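Local coordinates for protein salmonella typhimurium DB7155 bacteriophage DET7 tailspike (Bacteriophage, PDB 2V5I) that is the trimeric receptor-binding tailspike of phage Det7, a parallel beta-helix protein that binds and hydrolyses O-antigen, probably that of its Salmonella host, at residues M91-T96 / Q122-G127; W98-W103 / A118-S123; A361-R366 / G390-N395; I386-D391 / P415-S420. All coordinates share one frame; numbering follows the deposited sequence.

Contact 1: residues M91-T96 / Q122-G127; sequences MESKTT and QSKIEG
Lys-124 reaches across to the 91-96 segment and ends between Glu-92 and Ser-93. Its ammonium group makes the two direct polar bonds of this contact. Lys-124 NZ lies 2.9 Å from Glu-92 OE2, a salt bridge that uses the anti lone pair of the carboxylate oxygen. Lys-124 NZ also donates to Ser-93 O at 2.8 Å. That donor sits 19° out of the carbonyl plane. The chain of Lys-124 bends at its third torsion (chi3 -100°), and the bend turns the amine to these acceptors. Glu-92 meets it nearly at a right angle, with an extended side chain. Its other oxygen, OE1, forms a salt bridge with Lys-68, so the carboxylate is shared by two lysines.

Within the 91-96 segment, Ser-93 OG donates to Thr-95 O at 2.8 Å and closes a small loop of the chain there. The segment leaves the end of strand 85-92, one of the strands of the parallel beta-helix. It then enters a long excursion, of which the 122-127 loop is a later part. In that loop Ser-123 OG accepts from Ile-125 N at 3.1 Å, forming an ST turn that has Lys-124 at its middle.

The remaining contacts are van der Waals packing. Ser-93 OG lies 3.5 Å from Lys-124 CG. Thr-96 OG1 lies 3.4 Å from Lys-124 CE, and the two side chains cross at about a right angle. The methyl CG2 of Thr-96 rests on the backbone of Gln-122 and Ser-123.

One water joins Thr-96 to Gln-122. It donates to Thr-96 O at 2.7 Å and accepts a weak bond from Gln-122 NE2.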
loop_
_atom_site.group_PDB
_atom_site.type_symbol
_atom_site.label_atom_id
_atom_site.label_comp_id
_atom_site.label_asym_id
_atom_site.label_seq_id
_atom_site.Cartn_x
_atom_site.Cartn_y
_atom_site.Cartn_z
ATOM N N MET A 91 -33.417 8.674 0.132
ATOM C CA MET A 91 -33.932 10.006 0.455
ATOM C C MET A 91 -33.908 10.877 -0.795
ATOM O O MET A 91 -32.871 10.952 -1.464
ATOM C CB MET A 91 -33.030 10.619 1.524
ATOM C CG MET A 91 -32.955 9.819 2.749
ATOM S SD MET A 91 -34.495 9.443 3.601
ATOM C CE MET A 91 -35.121 11.066 3.955
ATOM N N GLU A 92 -35.048 11.488 -1.170
ATOM C CA GLU A 92 -35.095 12.351 -2.370
ATOM C C GLU A 92 -35.790 13.662 -2.026
ATOM O O GLU A 92 -36.826 13.673 -1.346
ATOM C CB GLU A 92 -35.828 11.637 -3.495
ATOM C CG GLU A 92 -36.078 12.543 -4.716
ATOM C CD GLU A 92 -36.616 11.818 -5.909
ATOM O OE1 GLU A 92 -36.533 10.569 -6.001
ATOM O OE2 GLU A 92 -37.109 12.530 -6.820
ATOM N N SER A 93 -35.183 14.782 -2.405
ATOM C CA SER A 93 -35.817 16.066 -2.149
ATOM C C SER A 93 -37.066 16.185 -2.953
ATOM O O SER A 93 -37.156 15.628 -4.044
ATOM C CB SER A 93 -34.892 17.253 -2.426
ATOM O OG SER A 93 -34.498 17.305 -3.813
ATOM N N LYS A 94 -37.991 16.966 -2.428
ATOM C CA LYS A 94 -39.199 17.342 -3.152
ATOM C C LYS A 94 -38.880 18.390 -4.221
ATOM O O LYS A 94 -39.319 18.295 -5.390
ATOM C CB LYS A 94 -40.186 17.864 -2.090
ATOM C CG LYS A 94 -41.473 18.304 -2.610
ATOM C CD LYS A 94 -42.531 18.440 -1.524
ATOM C CE LYS A 94 -42.327 19.583 -0.623
ATOM N NZ LYS A 94 -43.475 19.602 0.366
ATOM N N THR A 95 -38.148 19.416 -3.815
ATOM C CA THR A 95 -37.817 20.529 -4.680
ATOM C C THR A 95 -36.632 20.156 -5.577
ATOM O O THR A 95 -35.681 19.469 -5.137
ATOM C CB THR A 95 -37.485 21.772 -3.848
ATOM O OG1 THR A 95 -38.629 22.180 -3.053
ATOM C CG2 THR A 95 -37.099 22.915 -4.767
ATOM N N THR A 96 -36.628 20.668 -6.800
ATOM C CA THR A 96 -35.484 20.497 -7.701
ATOM C C THR A 96 -34.714 21.838 -7.600
ATOM O O THR A 96 -35.213 22.872 -8.058
ATOM C CB THR A 96 -35.931 20.243 -9.145
ATOM O OG1 THR A 96 -36.608 18.974 -9.238
ATOM C CG2 THR A 96 -34.783 20.222 -10.097
ATOM N N GLN A 122 -31.561 23.939 -12.997
ATOM C CA GLN A 122 -32.320 23.190 -11.985
ATOM C C GLN A 122 -32.077 21.689 -12.193
ATOM O O GLN A 122 -32.230 21.159 -13.306
ATOM C CB GLN A 122 -33.831 23.539 -12.030
ATOM C CG GLN A 122 -34.132 24.933 -11.537
ATOM C CD GLN A 122 -35.613 25.325 -11.617
ATOM O OE1 GLN A 122 -36.311 24.992 -12.590
ATOM N NE2 GLN A 122 -36.108 25.952 -10.551
ATOM N N SER A 123 -31.558 21.011 -11.151
ATOM C CA SER A 123 -31.298 19.604 -11.244
ATOM C C SER A 123 -31.300 18.985 -9.850
ATOM O O SER A 123 -30.821 19.595 -8.898
ATOM C CB SER A 123 -29.919 19.313 -11.860
ATOM O OG SER A 123 -29.676 17.904 -11.956
ATOM N N LYS A 124 -31.814 17.758 -9.778
ATOM C CA LYS A 124 -31.782 16.976 -8.571
ATOM C C LYS A 124 -30.683 15.910 -8.642
ATOM O O LYS A 124 -30.416 15.216 -7.647
ATOM C CB LYS A 124 -33.134 16.248 -8.390
ATOM C CG LYS A 124 -33.766 16.447 -7.088
ATOM C CD LYS A 124 -35.058 15.561 -6.959
ATOM C CE LYS A 124 -36.327 16.291 -7.194
ATOM N NZ LYS A 124 -37.503 15.405 -6.776
ATOM N N ILE A 125 -30.059 15.771 -9.797
ATOM C CA ILE A 125 -29.178 14.594 -10.035
ATOM C C ILE A 125 -27.687 14.870 -10.150
ATOM O O ILE A 125 -26.886 13.934 -10.012
ATOM C CB ILE A 125 -29.622 13.761 -11.258
ATOM C CG1 ILE A 125 -29.409 14.536 -12.533
ATOM C CG2 ILE A 125 -31.066 13.336 -11.095
ATOM C CD1 ILE A 125 -29.339 13.680 -13.761
ATOM N N GLU A 126 -27.283 16.123 -10.344
ATOM C CA GLU A 126 -25.866 16.439 -10.421
ATOM C C GLU A 126 -25.655 17.920 -10.148
ATOM O O GLU A 126 -26.608 18.715 -10.136
ATOM C CB GLU A 126 -25.303 16.104 -11.780
ATOM C CG GLU A 126 -25.913 16.865 -12.917
ATOM C CD GLU A 126 -25.480 16.339 -14.313
ATOM O OE1 GLU A 126 -24.711 15.371 -14.435
ATOM O OE2 GLU A 126 -25.904 16.943 -15.313
ATOM N N GLY A 127 -24.417 18.288 -9.921
ATOM C CA GLY A 127 -24.080 19.640 -9.476
ATOM C C GLY A 127 -24.435 19.868 -8.032
ATOM O O GLY A 127 -24.858 18.951 -7.326
HETATM O O HOH W 1 -35.921 25.419 -7.465
#

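Contact 2: residues W98-W103 / A118-S123; sequences WVIFPW and ATLKQS
Thr-119 meets Phe-101 at one end of a short two-stranded antiparallel ribbon, strands 98-99 and 121-122, which lies in an excursion from the beta-helix. Thr-119 OG1 accepts from Phe-101 N at 3.0 Å. The same hydroxyl bonds to Val-116 O, so it links the end of helix 113-117 to the 98-103 segment. With OG1 between the backbone N and the carbonyl carbon (chi1 69°), the hydroxyl faces Phe-101 N and CG2 packs on Phe-101 O.

Leu-120 follows, and its side chain packs between Trp-98 and Ile-100. Leu-120 CG lies 3.9 Å from Trp-98 CE3. CD1 touches Ile-100 CG2 and the carbonyl of Val-99, and Leu-120 CA makes a CA-H...O contact with Val-99 O.

Lys-121 forms the hydrogen-bonded pair with Val-99. Val-99 N donates to Lys-121 O at 2.7 Å, and Lys-121 N returns a bond to Val-99 O at 3.1 Å. The amine of Lys-121 forms a salt bridge with Glu-126. It also lies over the Phe-101 ring, 5.3 Å from NZ to the centroid, too long for more than a weak attraction.

Gln-122 is in the non-hydrogen-bonded pair with Trp-98. Both side chains project to the same side of the ribbon, and the amide and indole planes are 30° apart. Gln-122 CG stands over the indole, 3.4 Å from the centroid of the six-membered ring of Trp-98, a CH-pi contact 8° off the ring normal. Last, Ser-123 CB packs 4.0 Å from Val-99 CG2.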
loop_
_atom_site.group_PDB
_atom_site.type_symbol
_atom_site.label_atom_id
_atom_site.label_comp_id
_atom_site.label_asym_id
_atom_site.label_seq_id
_atom_site.Cartn_x
_atom_site.Cartn_y
_atom_site.Cartn_z
ATOM N N TRP A 98 -31.724 24.948 -7.793
ATOM C CA TRP A 98 -30.772 25.531 -8.712
ATOM C C TRP A 98 -29.368 25.082 -8.265
ATOM O O TRP A 98 -28.992 25.236 -7.102
ATOM C CB TRP A 98 -30.806 27.035 -8.680
ATOM C CG TRP A 98 -32.093 27.592 -9.231
ATOM C CD1 TRP A 98 -33.170 27.953 -8.524
ATOM C CD2 TRP A 98 -32.393 27.814 -10.601
ATOM N NE1 TRP A 98 -34.182 28.420 -9.390
ATOM C CE2 TRP A 98 -33.723 28.324 -10.664
ATOM C CE3 TRP A 98 -31.701 27.626 -11.779
ATOM C CZ2 TRP A 98 -34.341 28.644 -11.858
ATOM C CZ3 TRP A 98 -32.349 27.946 -13.002
ATOM C CH2 TRP A 98 -33.640 28.443 -13.014
ATOM N N VAL A 99 -28.597 24.579 -9.211
ATOM C CA VAL A 99 -27.237 24.122 -8.907
ATOM C C VAL A 99 -26.218 24.701 -9.881
ATOM O O VAL A 99 -26.554 25.049 -11.007
ATOM C CB VAL A 99 -27.150 22.574 -8.943
ATOM C CG1 VAL A 99 -28.029 22.001 -7.914
ATOM C CG2 VAL A 99 -27.391 22.002 -10.307
ATOM N N ILE A 100 -24.959 24.801 -9.423
ATOM C CA ILE A 100 -23.831 25.040 -10.304
ATOM C C ILE A 100 -23.092 23.729 -10.615
ATOM O O ILE A 100 -23.316 22.697 -9.958
ATOM C CB ILE A 100 -22.846 26.106 -9.757
ATOM C CG1 ILE A 100 -22.288 25.670 -8.410
ATOM C CG2 ILE A 100 -23.505 27.467 -9.711
ATOM C CD1 ILE A 100 -21.050 26.417 -7.956
ATOM N N PHE A 101 -22.348 23.764 -11.728
ATOM C CA PHE A 101 -21.683 22.609 -12.281
ATOM C C PHE A 101 -20.325 23.018 -12.849
ATOM O O PHE A 101 -20.146 23.135 -14.076
ATOM C CB PHE A 101 -22.565 21.945 -13.345
ATOM C CG PHE A 101 -22.184 20.552 -13.690
ATOM C CD1 PHE A 101 -22.613 19.481 -12.915
ATOM C CD2 PHE A 101 -21.383 20.278 -14.779
ATOM C CE1 PHE A 101 -22.284 18.162 -13.266
ATOM C CE2 PHE A 101 -21.047 18.952 -15.118
ATOM C CZ PHE A 101 -21.509 17.912 -14.360
ATOM N N PRO A 102 -19.320 23.225 -11.937
ATOM C CA PRO A 102 -18.042 23.774 -12.364
ATOM C C PRO A 102 -17.109 22.750 -13.063
ATOM O O PRO A 102 -15.907 22.722 -12.777
ATOM C CB PRO A 102 -17.434 24.293 -11.048
ATOM C CG PRO A 102 -18.035 23.358 -9.968
ATOM C CD PRO A 102 -19.447 23.132 -10.472
ATOM N N TRP A 103 -17.677 21.876 -13.882
ATOM C CA TRP A 103 -16.896 20.941 -14.729
ATOM C C TRP A 103 -17.392 21.053 -16.152
ATOM O O TRP A 103 -18.595 21.077 -16.400
ATOM C CB TRP A 103 -17.061 19.498 -14.245
ATOM C CG TRP A 103 -16.638 19.318 -12.815
ATOM C CD1 TRP A 103 -15.381 19.022 -12.315
ATOM C CD2 TRP A 103 -17.502 19.402 -11.669
ATOM N NE1 TRP A 103 -15.436 18.953 -10.958
ATOM C CE2 TRP A 103 -16.700 19.215 -10.531
ATOM C CE3 TRP A 103 -18.860 19.636 -11.510
ATOM C CZ2 TRP A 103 -17.230 19.236 -9.244
ATOM C CZ3 TRP A 103 -19.398 19.667 -10.229
ATOM C CH2 TRP A 103 -18.571 19.496 -9.115
ATOM N N ALA A 118 -22.786 30.679 -15.546
ATOM C CA ALA A 118 -23.534 30.252 -16.720
ATOM C C ALA A 118 -23.939 28.765 -16.696
ATOM O O ALA A 118 -24.750 28.323 -17.528
ATOM C CB ALA A 118 -22.742 30.535 -17.972
ATOM N N THR A 119 -23.348 27.970 -15.798
ATOM C CA THR A 119 -23.728 26.556 -15.653
ATOM C C THR A 119 -25.006 26.375 -14.822
ATOM O O THR A 119 -25.535 25.256 -14.723
ATOM C CB THR A 119 -22.603 25.710 -14.963
ATOM O OG1 THR A 119 -22.473 26.081 -13.590
ATOM C CG2 THR A 119 -21.295 25.827 -15.731
ATOM N N LEU A 120 -25.519 27.459 -14.288
ATOM C CA LEU A 120 -26.663 27.423 -13.355
ATOM C C LEU A 120 -27.849 26.770 -14.053
ATOM O O LEU A 120 -28.222 27.140 -15.176
ATOM C CB LEU A 120 -27.037 28.819 -12.856
ATOM C CG LEU A 120 -28.047 28.878 -11.709
ATOM C CD1 LEU A 120 -27.409 28.433 -10.405
ATOM C CD2 LEU A 120 -28.617 30.285 -11.573
ATOM N N LYS A 121 -28.400 25.742 -13.413
ATOM C CA LYS A 121 -29.573 25.030 -13.913
ATOM C C LYS A 121 -30.324 24.378 -12.758
ATOM O O LYS A 121 -29.770 24.233 -11.659
ATOM C CB LYS A 121 -29.175 23.974 -14.953
ATOM C CG LYS A 121 -28.328 22.814 -14.393
ATOM C CD LYS A 121 -28.046 21.692 -15.410
ATOM C CE LYS A 121 -27.037 20.684 -14.791
ATOM N NZ LYS A 121 -26.938 19.346 -15.505
ATOM N N GLN A 122 -31.561 23.939 -12.997
ATOM C CA GLN A 122 -32.320 23.190 -11.985
ATOM C C GLN A 122 -32.077 21.689 -12.193
ATOM O O GLN A 122 -32.230 21.159 -13.306
ATOM C CB GLN A 122 -33.831 23.539 -12.030
ATOM C CG GLN A 122 -34.132 24.933 -11.537
ATOM C CD GLN A 122 -35.613 25.325 -11.617
ATOM O OE1 GLN A 122 -36.311 24.992 -12.590
ATOM N NE2 GLN A 122 -36.108 25.952 -10.551
ATOM N N SER A 123 -31.558 21.011 -11.151
ATOM C CA SER A 123 -31.298 19.604 -11.244
ATOM C C SER A 123 -31.300 18.985 -9.850
ATOM O O SER A 123 -30.821 19.595 -8.898
ATOM C CB SER A 123 -29.919 19.313 -11.860
ATOM O OG SER A 123 -29.676 17.904 -11.956
#

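Contact 3: residues A361-R366 / G390-N395; sequences AHTYNR and GDCIVN
A thiol serves as a hydrogen-bond acceptor here: Arg-366 N donates to Cys-392 SG at 3.6 Å, with an N-H...S angle of 156°. The sulfur, Cys-392 SG, also packs against Thr-363 OG1 at 3.4 Å and touches Arg-366 CB. With SG beside its own backbone N (chi1 -67°), the sulfur comes within reach of Arg-366 N.

Asn-365 N is gripped by Asp-391. It donates to the backbone oxygen Asp-391 O at 2.9 Å, from well above the carbonyl plane. A weak second bond runs to the carboxylate oxygen Asp-391 OD1. Asp-391 OD1 also lies at the edge of the Tyr-364 ring, 3.6 Å from Tyr-364 CB. One water bridges the side chains of Asn-365 and Asp-391, donating to both Asn-365 OD1 and Asp-391 OD2.

These residues form stacked corners on successive turns of the parallel beta-helix. Strand 357-364 ends at one corner, and the other lies between strands 386-388 and 393-398. At the second, Gly-390, with no side chain, packs its CA 3.8 Å from Tyr-364 CD2. Its N makes a weak bond to Thr-363 O.

Past the corner the next pair of strands, 367-369 and 393-398, begins, with Ile-393 N donating to Arg-366 O at 3.1 Å. The guanidinium of Arg-366 turns back along the helix to Gly-343 O and Asn-320. Asn-365 and Ile-393 pack on Ile-402 of the second subunit.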
loop_
_atom_site.group_PDB
_atom_site.type_symbol
_atom_site.label_atom_id
_atom_site.label_comp_id
_atom_site.label_asym_id
_atom_site.label_seq_id
_atom_site.Cartn_x
_atom_site.Cartn_y
_atom_site.Cartn_z
ATOM N N ALA A 361 0.312 20.328 5.444
ATOM C CA ALA A 361 0.349 19.789 6.767
ATOM C C ALA A 361 0.891 20.843 7.703
ATOM O O ALA A 361 2.091 21.096 7.767
ATOM C CB ALA A 361 1.240 18.528 6.799
ATOM N N HIS A 362 0.000 21.402 8.507
ATOM C CA HIS A 362 0.379 22.353 9.531
ATOM C C HIS A 362 0.594 21.584 10.819
ATOM O O HIS A 362 -0.175 21.681 11.803
ATOM C CB HIS A 362 -0.706 23.428 9.675
ATOM C CG HIS A 362 -0.243 24.620 10.435
ATOM N ND1 HIS A 362 -0.735 25.881 10.187
ATOM C CD2 HIS A 362 0.659 24.752 11.435
ATOM C CE1 HIS A 362 -0.146 26.735 11.000
ATOM N NE2 HIS A 362 0.710 26.086 11.759
ATOM N N THR A 363 1.671 20.782 10.806
ATOM C CA THR A 363 1.899 19.740 11.770
ATOM C C THR A 363 3.275 19.868 12.382
ATOM O O THR A 363 4.184 20.482 11.791
ATOM C CB THR A 363 1.786 18.344 11.147
ATOM O OG1 THR A 363 2.694 18.265 10.025
ATOM C CG2 THR A 363 0.364 18.126 10.648
ATOM N N TYR A 364 3.369 19.306 13.577
ATOM C CA TYR A 364 4.549 19.333 14.442
ATOM C C TYR A 364 4.820 17.970 14.998
ATOM O O TYR A 364 3.916 17.327 15.508
ATOM C CB TYR A 364 4.300 20.304 15.619
ATOM C CG TYR A 364 3.919 21.674 15.151
ATOM C CD1 TYR A 364 2.611 21.952 14.766
ATOM C CD2 TYR A 364 4.856 22.675 15.051
ATOM C CE1 TYR A 364 2.254 23.170 14.288
ATOM C CE2 TYR A 364 4.493 23.919 14.550
ATOM C CZ TYR A 364 3.189 24.164 14.207
ATOM O OH TYR A 364 2.820 25.403 13.738
ATOM N N ASN A 365 6.077 17.513 14.947
ATOM C CA ASN A 365 6.463 16.202 15.505
ATOM C C ASN A 365 5.637 15.032 14.979
ATOM O O ASN A 365 5.236 14.106 15.742
ATOM C CB ASN A 365 6.403 16.210 17.038
ATOM C CG ASN A 365 7.098 14.973 17.679
ATOM O OD1 ASN A 365 8.230 14.630 17.314
ATOM N ND2 ASN A 365 6.441 14.352 18.658
ATOM N N ARG A 366 5.390 15.105 13.658
ATOM C CA ARG A 366 4.655 14.037 12.965
ATOM C C ARG A 366 5.556 13.354 11.961
ATOM O O ARG A 366 6.442 13.966 11.403
ATOM C CB ARG A 366 3.460 14.645 12.219
ATOM C CG ARG A 366 2.485 13.637 11.574
ATOM C CD ARG A 366 1.077 14.226 11.352
ATOM N NE ARG A 366 0.404 14.515 12.656
ATOM C CZ ARG A 366 -0.753 15.089 12.838
ATOM N NH1 ARG A 366 -1.485 15.417 11.820
ATOM N NH2 ARG A 366 -1.168 15.273 14.089
ATOM N N GLY A 390 5.793 22.477 10.539
ATOM C CA GLY A 390 6.598 22.213 11.716
ATOM C C GLY A 390 7.668 21.154 11.608
ATOM O O GLY A 390 8.125 20.819 10.497
ATOM N N ASP A 391 8.156 20.694 12.765
ATOM C CA ASP A 391 9.335 19.814 12.869
ATOM C C ASP A 391 8.960 18.350 12.649
ATOM O O ASP A 391 8.676 17.639 13.610
ATOM C CB ASP A 391 10.003 19.961 14.233
ATOM C CG ASP A 391 9.043 19.682 15.420
ATOM O OD1 ASP A 391 7.853 20.120 15.416
ATOM O OD2 ASP A 391 9.493 19.005 16.379
ATOM N N CYS A 392 8.934 17.936 11.388
ATOM C CA CYS A 392 8.423 16.598 11.027
ATOM C C CYS A 392 9.530 15.766 10.347
ATOM O O CYS A 392 10.628 16.264 10.101
ATOM C CB CYS A 392 7.201 16.782 10.129
ATOM S SG CYS A 392 5.788 17.559 11.112
ATOM N N ILE A 393 9.226 14.492 10.094
ATOM C CA ILE A 393 10.129 13.537 9.412
ATOM C C ILE A 393 9.356 13.002 8.227
ATOM O O ILE A 393 8.167 12.659 8.382
ATOM C CB ILE A 393 10.474 12.336 10.352
ATOM C CG1 ILE A 393 11.294 12.786 11.564
ATOM C CG2 ILE A 393 11.170 11.182 9.618
ATOM C CD1 ILE A 393 12.579 13.389 11.247
ATOM N N VAL A 394 9.979 12.986 7.036
ATOM C CA VAL A 394 9.392 12.317 5.878
ATOM C C VAL A 394 10.347 11.189 5.463
ATOM O O VAL A 394 11.519 11.432 5.235
ATOM C CB VAL A 394 9.165 13.302 4.711
ATOM C CG1 VAL A 394 8.523 12.583 3.570
ATOM C CG2 VAL A 394 8.345 14.415 5.203
ATOM N N ASN A 395 9.852 9.934 5.399
ATOM C CA ASN A 395 10.652 8.767 5.047
ATOM C C ASN A 395 10.066 8.192 3.766
ATOM O O ASN A 395 9.105 7.410 3.837
ATOM C CB ASN A 395 10.443 7.633 6.081
ATOM C CG ASN A 395 11.012 7.922 7.431
ATOM O OD1 ASN A 395 12.152 8.345 7.538
ATOM N ND2 ASN A 395 10.206 7.647 8.511
HETATM O O HOH W 2 10.248 16.418 16.698
#

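Contact 4: residues I386-D391 / P415-S420; sequences IIIIGD and PNSTIS
Asn-416 carries the direct hydrogen bond of this contact to Ile-389. From the backbone outward, Asn-416 CB rests 3.5 Å from Gly-390 O. CG lies beside the backbone N (chi1 -62°), which turns the amide toward the 386-391 segment. Asn-416 CG is 4.0 Å from Ile-389 O. At the tip, Asn-416 ND2 donates to Ile-389 O at 3.0 Å with an N-H...O angle of 159°. The bond is fairly straight, and the acceptor lies 10° from the amide plane.

A water beside the backbone of Asn-416 links four polar atoms. It donates to Ile-388 O and Gly-390 O, and accepts from Asn-416 N and Ser-417 OG. Two turning backbones are thus joined through solvent. Ser-417 OG also touches the methyl CG2 of Ile-388 at 3.5 Å. The backbone of Asn-416 adds a CA-H...O contact from Asp-391 CA to Asn-416 O at 3.3 Å. Pro-415 CD packs on Ile-388 O.

The two segments are corners of adjacent turns of the parallel beta-helix. Strand 386-388 runs beside 412-414 before the bend, and 393-398 beside 417-423 after it. Ile-388 points into the interior, where it meets Met-359, Val-394 and Ala-414 from the strands around it. Ile-419 packs there on Val-394 and Ile-412.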
loop_
_atom_site.group_PDB
_atom_site.type_symbol
_atom_site.label_atom_id
_atom_site.label_comp_id
_atom_site.label_asym_id
_atom_site.label_seq_id
_atom_site.Cartn_x
_atom_site.Cartn_y
_atom_site.Cartn_z
ATOM N N ILE A 386 3.865 20.628 -1.895
ATOM C CA ILE A 386 3.919 19.849 -0.688
ATOM C C ILE A 386 4.405 20.824 0.401
ATOM O O ILE A 386 5.517 21.332 0.308
ATOM C CB ILE A 386 4.921 18.676 -0.861
ATOM C CG1 ILE A 386 4.497 17.726 -2.001
ATOM C CG2 ILE A 386 5.126 17.944 0.432
ATOM C CD1 ILE A 386 5.685 16.889 -2.559
ATOM N N ILE A 387 3.601 21.060 1.431
ATOM C CA ILE A 387 3.898 22.031 2.490
ATOM C C ILE A 387 3.802 21.321 3.832
ATOM O O ILE A 387 2.814 20.637 4.101
ATOM C CB ILE A 387 2.856 23.141 2.466
ATOM C CG1 ILE A 387 2.947 23.909 1.145
ATOM C CG2 ILE A 387 3.011 24.051 3.710
ATOM C CD1 ILE A 387 1.581 24.440 0.641
ATOM N N ILE A 388 4.870 21.407 4.631
ATOM C CA ILE A 388 4.875 20.954 6.004
ATOM C C ILE A 388 5.398 22.129 6.809
ATOM O O ILE A 388 6.464 22.638 6.527
ATOM C CB ILE A 388 5.771 19.711 6.241
ATOM C CG1 ILE A 388 5.347 18.554 5.319
ATOM C CG2 ILE A 388 5.725 19.297 7.704
ATOM C CD1 ILE A 388 6.261 17.344 5.403
ATOM N N ILE A 389 4.678 22.529 7.860
ATOM C CA ILE A 389 5.039 23.749 8.604
ATOM C C ILE A 389 6.027 23.503 9.729
ATOM O O ILE A 389 7.008 24.230 9.849
ATOM C CB ILE A 389 3.780 24.394 9.217
ATOM C CG1 ILE A 389 2.804 24.779 8.123
ATOM C CG2 ILE A 389 4.156 25.592 10.101
ATOM C CD1 ILE A 389 3.315 25.812 7.109
ATOM N N GLY A 390 5.793 22.477 10.539
ATOM C CA GLY A 390 6.598 22.213 11.716
ATOM C C GLY A 390 7.668 21.154 11.608
ATOM O O GLY A 390 8.125 20.819 10.497
ATOM N N ASP A 391 8.156 20.694 12.765
ATOM C CA ASP A 391 9.335 19.814 12.869
ATOM C C ASP A 391 8.960 18.350 12.649
ATOM O O ASP A 391 8.676 17.639 13.610
ATOM C CB ASP A 391 10.003 19.961 14.233
ATOM C CG ASP A 391 9.043 19.682 15.420
ATOM O OD1 ASP A 391 7.853 20.120 15.416
ATOM O OD2 ASP A 391 9.493 19.005 16.379
ATOM N N PRO A 415 10.586 23.566 5.744
ATOM C CA PRO A 415 11.814 24.146 6.274
ATOM C C PRO A 415 12.279 23.674 7.634
ATOM O O PRO A 415 13.455 23.883 7.966
ATOM C CB PRO A 415 11.503 25.644 6.292
ATOM C CG PRO A 415 10.023 25.770 6.263
ATOM C CD PRO A 415 9.487 24.545 5.594
ATOM N N ASN A 416 11.405 23.046 8.423
ATOM C CA ASN A 416 11.777 22.537 9.720
ATOM C C ASN A 416 11.799 20.991 9.771
ATOM O O ASN A 416 11.932 20.417 10.874
ATOM C CB ASN A 416 10.792 23.072 10.734
ATOM C CG ASN A 416 10.820 24.593 10.835
ATOM O OD1 ASN A 416 11.888 25.187 11.016
ATOM N ND2 ASN A 416 9.636 25.229 10.747
ATOM N N SER A 417 11.715 20.343 8.604
ATOM C CA SER A 417 11.613 18.895 8.538
ATOM C C SER A 417 12.904 18.255 8.013
ATOM O O SER A 417 13.655 18.903 7.284
ATOM C CB SER A 417 10.463 18.518 7.625
ATOM O OG SER A 417 9.222 18.958 8.202
ATOM N N THR A 418 13.062 16.969 8.306
ATOM C CA THR A 418 14.095 16.155 7.712
ATOM C C THR A 418 13.433 15.165 6.766
ATOM O O THR A 418 12.474 14.502 7.156
ATOM C CB THR A 418 14.875 15.428 8.783
ATOM O OG1 THR A 418 15.605 16.424 9.554
ATOM C CG2 THR A 418 15.854 14.433 8.159
ATOM N N ILE A 419 13.985 15.054 5.551
ATOM C CA ILE A 419 13.445 14.211 4.508
ATOM C C ILE A 419 14.513 13.245 4.035
ATOM O O ILE A 419 15.668 13.622 3.872
ATOM C CB ILE A 419 12.904 15.059 3.325
ATOM C CG1 ILE A 419 11.801 16.008 3.871
ATOM C CG2 ILE A 419 12.453 14.109 2.192
ATOM C CD1 ILE A 419 11.081 16.722 2.845
ATOM N N SER A 420 14.133 11.970 3.914
ATOM C CA SER A 420 14.964 10.949 3.291
ATOM C C SER A 420 14.170 10.231 2.217
ATOM O O SER A 420 12.955 10.172 2.287
ATOM C CB SER A 420 15.405 9.880 4.292
ATOM O OG SER A 420 16.024 10.461 5.409
HETATM O O HOH W 3 8.770 21.789 7.978
#

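In the fold
Contacts 3 and 4 join corners of successive turns of the beta-helix. They share Gly-390 and Asp-391, and their centres lie 6 Å apart. Strands 357-364 and 386-388 pair in one face, and 393-398 and 417-423 in another. Both contacts touch the second subunit. Contacts 1 and 2 lie far from them, where the chain leaves the helix in an excursion. They share Gln-122 and Ser-123 and are joined by the Glu-126 to Lys-121 salt bridge. All four contacts are partly buried. Contact 1 rests on a salt-bridged lysine, contact 2 on a strand pair with a CH-pi contact, and the corners on backbone and amide bonds and waters.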